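Local coordinates for protein DNA polymerase sliding clamp 2 (Thermococcus kodakarensis, PDB 3LX2) that encircles DNA as a ring-shaped homotrimer and probably serves as a moving platform that tethers the replicative polymerase and other proteins during fast replication, at residues Tyr156-Ala168 against Thr177-His191. Numbering follows the deposited sequence.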
loop_
_atom_site.group_PDB
_atom_site.type_symbol
_atom_site.label_atom_id
_atom_site.label_comp_id
_atom_site.label_asym_id
_atom_site.label_seq_id
_atom_site.Cartn_x
_atom_site.Cartn_y
_atom_site.Cartn_z
ATOM N N TYR A 156 3.009 -28.428 -11.438
ATOM C CA TYR A 156 2.563 -29.808 -11.526
ATOM C C TYR A 156 1.542 -30.071 -10.471
ATOM O O TYR A 156 1.742 -29.731 -9.300
ATOM C CB TYR A 156 3.735 -30.797 -11.386
ATOM C CG TYR A 156 4.555 -30.916 -12.643
ATOM C CD1 TYR A 156 4.189 -31.826 -13.635
ATOM C CD2 TYR A 156 5.663 -30.102 -12.872
ATOM C CE1 TYR A 156 4.908 -31.947 -14.819
ATOM C CE2 TYR A 156 6.405 -30.217 -14.050
ATOM C CZ TYR A 156 6.005 -31.148 -15.025
ATOM O OH TYR A 156 6.686 -31.303 -16.222
ATOM N N PHE A 157 0.447 -30.680 -10.916
ATOM C CA PHE A 157 -0.627 -31.160 -10.059
ATOM C C PHE A 157 -0.447 -32.659 -10.080
ATOM O O PHE A 157 -0.458 -33.264 -11.151
ATOM C CB PHE A 157 -2.002 -30.771 -10.651
ATOM C CG PHE A 157 -2.495 -29.413 -10.227
ATOM C CD1 PHE A 157 -3.753 -29.270 -9.627
ATOM C CD2 PHE A 157 -1.716 -28.289 -10.412
ATOM C CE1 PHE A 157 -4.220 -28.039 -9.207
ATOM C CE2 PHE A 157 -2.162 -27.035 -9.989
ATOM C CZ PHE A 157 -3.418 -26.897 -9.389
ATOM N N MET A 158 -0.293 -33.261 -8.907
ATOM C CA MET A 158 -0.176 -34.722 -8.793
ATOM C C MET A 158 -0.977 -35.283 -7.621
ATOM O O MET A 158 -1.069 -34.660 -6.550
ATOM C CB MET A 158 1.273 -35.168 -8.570
ATOM C CG MET A 158 2.357 -34.489 -9.430
ATOM S SD MET A 158 4.007 -35.044 -8.869
ATOM C CE MET A 158 3.791 -36.840 -8.972
ATOM N N ALA A 159 -1.506 -36.486 -7.818
ATOM C CA ALA A 159 -2.159 -37.193 -6.740
ATOM C C ALA A 159 -1.928 -38.710 -6.700
ATOM O O ALA A 159 -1.825 -39.391 -7.725
ATOM C CB ALA A 159 -3.661 -36.877 -6.719
ATOM N N THR A 160 -1.813 -39.202 -5.474
ATOM C CA THR A 160 -2.142 -40.584 -5.132
ATOM C C THR A 160 -3.462 -40.436 -4.333
ATOM O O THR A 160 -3.991 -39.300 -4.254
ATOM C CB THR A 160 -1.046 -41.195 -4.259
ATOM O OG1 THR A 160 -1.123 -40.639 -2.927
ATOM C CG2 THR A 160 0.341 -40.913 -4.881
ATOM N N PRO A 161 -4.001 -41.548 -3.750
ATOM C CA PRO A 161 -5.237 -41.469 -2.974
ATOM C C PRO A 161 -5.101 -40.851 -1.570
ATOM O O PRO A 161 -6.116 -40.459 -0.984
ATOM C CB PRO A 161 -5.677 -42.934 -2.874
ATOM C CG PRO A 161 -5.024 -43.602 -4.023
ATOM C CD PRO A 161 -3.688 -42.947 -4.062
ATOM N N GLU A 162 -3.870 -40.772 -1.053
ATOM C CA GLU A 162 -3.599 -40.143 0.253
ATOM C C GLU A 162 -2.899 -38.814 0.079
ATOM O O GLU A 162 -2.689 -38.093 1.064
ATOM C CB GLU A 162 -2.679 -41.007 1.143
ATOM C CG GLU A 162 -3.181 -42.400 1.585
ATOM C CD GLU A 162 -2.990 -43.484 0.515
ATOM O OE1 GLU A 162 -2.245 -43.259 -0.485
ATOM O OE2 GLU A 162 -3.612 -44.563 0.689
ATOM N N LYS A 163 -2.525 -38.500 -1.162
ATOM C CA LYS A 163 -1.526 -37.476 -1.404
ATOM C C LYS A 163 -1.854 -36.499 -2.541
ATOM O O LYS A 163 -1.960 -36.899 -3.732
ATOM C CB LYS A 163 -0.148 -38.125 -1.633
ATOM C CG LYS A 163 1.020 -37.401 -0.924
ATOM C CD LYS A 163 2.330 -38.239 -0.975
ATOM C CE LYS A 163 3.028 -38.327 0.409
ATOM N NZ LYS A 163 4.039 -39.444 0.470
ATOM N N LEU A 164 -1.981 -35.221 -2.159
ATOM C CA LEU A 164 -2.127 -34.126 -3.117
ATOM C C LEU A 164 -0.891 -33.253 -3.056
ATOM O O LEU A 164 -0.611 -32.606 -2.037
ATOM C CB LEU A 164 -3.396 -33.288 -2.841
ATOM C CG LEU A 164 -3.700 -32.193 -3.891
ATOM C CD1 LEU A 164 -4.213 -32.765 -5.173
ATOM C CD2 LEU A 164 -4.693 -31.176 -3.369
ATOM N N THR A 165 -0.164 -33.230 -4.161
ATOM C CA THR A 165 1.139 -32.595 -4.205
ATOM C C THR A 165 1.212 -31.603 -5.367
ATOM O O THR A 165 0.867 -31.981 -6.488
ATOM C CB THR A 165 2.247 -33.667 -4.470
ATOM O OG1 THR A 165 2.143 -34.782 -3.549
ATOM C CG2 THR A 165 3.646 -33.025 -4.387
ATOM N N PHE A 166 1.671 -30.371 -5.113
ATOM C CA PHE A 166 1.936 -29.363 -6.142
ATOM C C PHE A 166 3.431 -28.989 -6.301
ATOM O O PHE A 166 4.025 -28.392 -5.403
ATOM C CB PHE A 166 1.219 -28.090 -5.774
ATOM C CG PHE A 166 -0.188 -28.292 -5.407
ATOM C CD1 PHE A 166 -1.161 -28.406 -6.398
ATOM C CD2 PHE A 166 -0.559 -28.375 -4.064
ATOM C CE1 PHE A 166 -2.491 -28.598 -6.055
ATOM C CE2 PHE A 166 -1.876 -28.555 -3.725
ATOM C CZ PHE A 166 -2.846 -28.668 -4.727
ATOM N N LYS A 167 4.031 -29.319 -7.443
ATOM C CA LYS A 167 5.473 -29.134 -7.595
ATOM C C LYS A 167 5.864 -28.483 -8.874
ATOM O O LYS A 167 5.192 -28.569 -9.893
ATOM C CB LYS A 167 6.265 -30.434 -7.428
ATOM C CG LYS A 167 6.358 -31.358 -8.648
ATOM C CD LYS A 167 6.868 -32.783 -8.197
ATOM C CE LYS A 167 7.802 -33.488 -9.254
ATOM N NZ LYS A 167 7.764 -35.025 -9.183
ATOM N N ALA A 168 6.985 -27.801 -8.770
ATOM C CA ALA A 168 7.567 -27.115 -9.884
ATOM C C ALA A 168 9.050 -27.465 -9.953
ATOM O O ALA A 168 9.683 -27.837 -8.950
ATOM C CB ALA A 168 7.344 -25.622 -9.756
ATOM N N THR A 177 4.937 -28.600 -2.531
ATOM C CA THR A 177 3.962 -28.420 -1.464
ATOM C C THR A 177 3.110 -29.676 -1.460
ATOM O O THR A 177 2.570 -30.060 -2.519
ATOM C CB THR A 177 3.030 -27.264 -1.734
ATOM O OG1 THR A 177 3.721 -26.023 -1.580
ATOM C CG2 THR A 177 1.900 -27.318 -0.761
ATOM N N VAL A 178 2.972 -30.320 -0.292
ATOM C CA VAL A 178 2.192 -31.569 -0.223
ATOM C C VAL A 178 1.112 -31.649 0.868
ATOM O O VAL A 178 1.394 -31.472 2.058
ATOM C CB VAL A 178 3.116 -32.803 -0.244
ATOM C CG1 VAL A 178 4.254 -32.651 0.751
ATOM C CG2 VAL A 178 2.335 -34.081 0.009
ATOM N N LEU A 179 -0.121 -31.933 0.435
ATOM C CA LEU A 179 -1.314 -32.001 1.296
ATOM C C LEU A 179 -1.871 -33.391 1.459
ATOM O O LEU A 179 -2.089 -34.114 0.482
ATOM C CB LEU A 179 -2.447 -31.190 0.698
ATOM C CG LEU A 179 -2.288 -29.707 0.477
ATOM C CD1 LEU A 179 -3.674 -29.137 0.276
ATOM C CD2 LEU A 179 -1.572 -29.066 1.687
ATOM N N THR A 180 -2.129 -33.753 2.709
ATOM C CA THR A 180 -2.844 -35.012 3.028
ATOM C C THR A 180 -4.136 -34.670 3.804
ATOM O O THR A 180 -4.377 -33.491 4.187
ATOM C CB THR A 180 -1.977 -36.023 3.874
ATOM O OG1 THR A 180 -1.767 -35.509 5.208
ATOM C CG2 THR A 180 -0.630 -36.301 3.220
ATOM N N MET A 181 -4.932 -35.704 4.076
ATOM C CA MET A 181 -6.092 -35.532 4.951
ATOM C C MET A 181 -5.771 -34.931 6.336
ATOM O O MET A 181 -6.646 -34.358 6.981
ATOM C CB MET A 181 -6.974 -36.794 5.008
ATOM C CG MET A 181 -7.948 -36.909 3.807
ATOM S SD MET A 181 -8.811 -35.368 3.326
ATOM C CE MET A 181 -9.800 -34.969 4.752
ATOM N N GLU A 182 -4.504 -34.988 6.740
ATOM C CA GLU A 182 -4.054 -34.330 7.983
ATOM C C GLU A 182 -4.046 -32.784 7.963
ATOM O O GLU A 182 -4.140 -32.153 9.035
ATOM C CB GLU A 182 -2.686 -34.886 8.436
ATOM C CG GLU A 182 -2.655 -35.316 9.939
ATOM C CD GLU A 182 -1.800 -36.574 10.234
ATOM O OE1 GLU A 182 -1.458 -37.332 9.297
ATOM O OE2 GLU A 182 -1.471 -36.808 11.420
ATOM N N ASP A 183 -3.947 -32.172 6.772
ATOM C CA ASP A 183 -3.884 -30.709 6.671
ATOM C C ASP A 183 -5.289 -30.045 6.588
ATOM O O ASP A 183 -6.188 -30.586 5.960
ATOM C CB ASP A 183 -2.991 -30.277 5.478
ATOM C CG ASP A 183 -1.644 -31.000 5.448
ATOM O OD1 ASP A 183 -0.804 -30.737 6.350
ATOM O OD2 ASP A 183 -1.441 -31.827 4.520
ATOM N N PRO A 184 -5.457 -28.867 7.205
ATOM C CA PRO A 184 -6.737 -28.108 7.106
ATOM C C PRO A 184 -7.133 -27.779 5.636
ATOM O O PRO A 184 -8.272 -28.015 5.207
ATOM C CB PRO A 184 -6.471 -26.808 7.895
ATOM C CG PRO A 184 -5.085 -26.972 8.538
ATOM C CD PRO A 184 -4.428 -28.194 8.031
ATOM N N GLY A 185 -6.167 -27.276 4.869
ATOM C CA GLY A 185 -6.358 -26.935 3.451
ATOM C C GLY A 185 -6.934 -28.023 2.555
ATOM O O GLY A 185 -7.454 -27.717 1.477
ATOM N N LEU A 186 -6.831 -29.289 2.957
ATOM C CA LEU A 186 -7.439 -30.350 2.149
ATOM C C LEU A 186 -8.757 -30.769 2.818
ATOM O O LEU A 186 -8.781 -31.105 3.998
ATOM C CB LEU A 186 -6.491 -31.525 1.999
ATOM C CG LEU A 186 -6.825 -32.619 0.974
ATOM C CD1 LEU A 186 -6.828 -32.134 -0.465
ATOM C CD2 LEU A 186 -5.862 -33.789 1.098
ATOM N N LEU A 187 -9.871 -30.687 2.111
ATOM C CA LEU A 187 -11.111 -31.121 2.764
ATOM C C LEU A 187 -11.510 -32.515 2.282
ATOM O O LEU A 187 -12.194 -33.246 3.002
ATOM C CB LEU A 187 -12.248 -30.153 2.556
ATOM C CG LEU A 187 -12.170 -28.709 3.037
ATOM C CD1 LEU A 187 -13.501 -28.031 2.728
ATOM C CD2 LEU A 187 -11.883 -28.615 4.526
ATOM N N ASP A 188 -11.037 -32.895 1.097
ATOM C CA ASP A 188 -11.538 -34.096 0.457
ATOM C C ASP A 188 -10.653 -34.499 -0.704
ATOM O O ASP A 188 -10.152 -33.646 -1.425
ATOM C CB ASP A 188 -12.978 -33.855 -0.033
ATOM C CG ASP A 188 -13.546 -35.047 -0.794
ATOM O OD1 ASP A 188 -13.380 -36.196 -0.327
ATOM O OD2 ASP A 188 -14.146 -34.839 -1.874
ATOM N N LEU A 189 -10.483 -35.800 -0.895
ATOM C CA LEU A 189 -9.597 -36.274 -1.936
ATOM C C LEU A 189 -9.963 -37.644 -2.476
ATOM O O LEU A 189 -9.917 -38.649 -1.771
ATOM C CB LEU A 189 -8.145 -36.245 -1.459
ATOM C CG LEU A 189 -7.142 -36.867 -2.415
ATOM C CD1 LEU A 189 -7.123 -36.099 -3.744
ATOM C CD2 LEU A 189 -5.800 -36.870 -1.732
ATOM N N GLU A 190 -10.296 -37.685 -3.747
ATOM C CA GLU A 190 -10.785 -38.893 -4.329
ATOM C C GLU A 190 -9.956 -39.146 -5.585
ATOM O O GLU A 190 -9.821 -38.265 -6.427
ATOM C CB GLU A 190 -12.284 -38.752 -4.624
ATOM C CG GLU A 190 -13.100 -40.017 -4.447
ATOM C CD GLU A 190 -12.958 -40.643 -3.041
ATOM O OE1 GLU A 190 -13.351 -40.004 -2.039
ATOM O OE2 GLU A 190 -12.449 -41.787 -2.950
ATOM N N HIS A 191 -9.339 -40.327 -5.647
ATOM C CA HIS A 191 -8.595 -40.795 -6.805
ATOM C C HIS A 191 -9.322 -41.995 -7.386
ATOM O O HIS A 191 -9.581 -42.970 -6.669
ATOM C CB HIS A 191 -7.184 -41.239 -6.408
ATOM C CG HIS A 191 -6.166 -41.081 -7.502
ATOM N ND1 HIS A 191 -6.407 -41.446 -8.814
ATOM C CD2 HIS A 191 -4.902 -40.596 -7.475
ATOM C CE1 HIS A 191 -5.338 -41.180 -9.547
ATOM N NE2 HIS A 191 -4.410 -40.671 -8.755
#
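The imidazole of His191 meets Ala159 and Thr160 with its edge: NE2 gives a weak, bent hydrogen bond to Ala159 O (3.1 Å, 127° at the hydrogen), and CD2 lies 3.5 Å from Thr160 C. With CG anti to the backbone N (chi1 -151°), the ring reaches the backbone at the end of strand 156-159 while His191 CB rests against Pro161 CG. The Phe166 ring receives Leu179 CG at its edge, and turns another edge onto a face of Phe157; Leu141 and Ala144 of helix 138-151 also pack on Phe166.

Leu189 comes over the turn 160-163, its CD2 within 3.7 Å of both Pro161 O and Lys163 N, and Leu164 CD2 touches Leu186 CD1. On the face opposite Leu164, Phe166 and Leu179, Val178 CG2 lies against Thr165 OG1. In this PCNA-family C-terminal domain, hairpin 164-169/174-179 supplies the edge strand that extends the sheet across one subunit interface of the trimeric ring, where Thr177 OG1 shares a hydrogen bond with Thr109 OG1 of the second subunit.

Four nearly straight backbone bonds, Leu179 N to Leu164 O short at 2.6 Å, thus join 164-168 to 177-179; strand 186-191 meets the preceding hairpin and its turn mainly through leucine packing, the weak imidazole bond probably adding little.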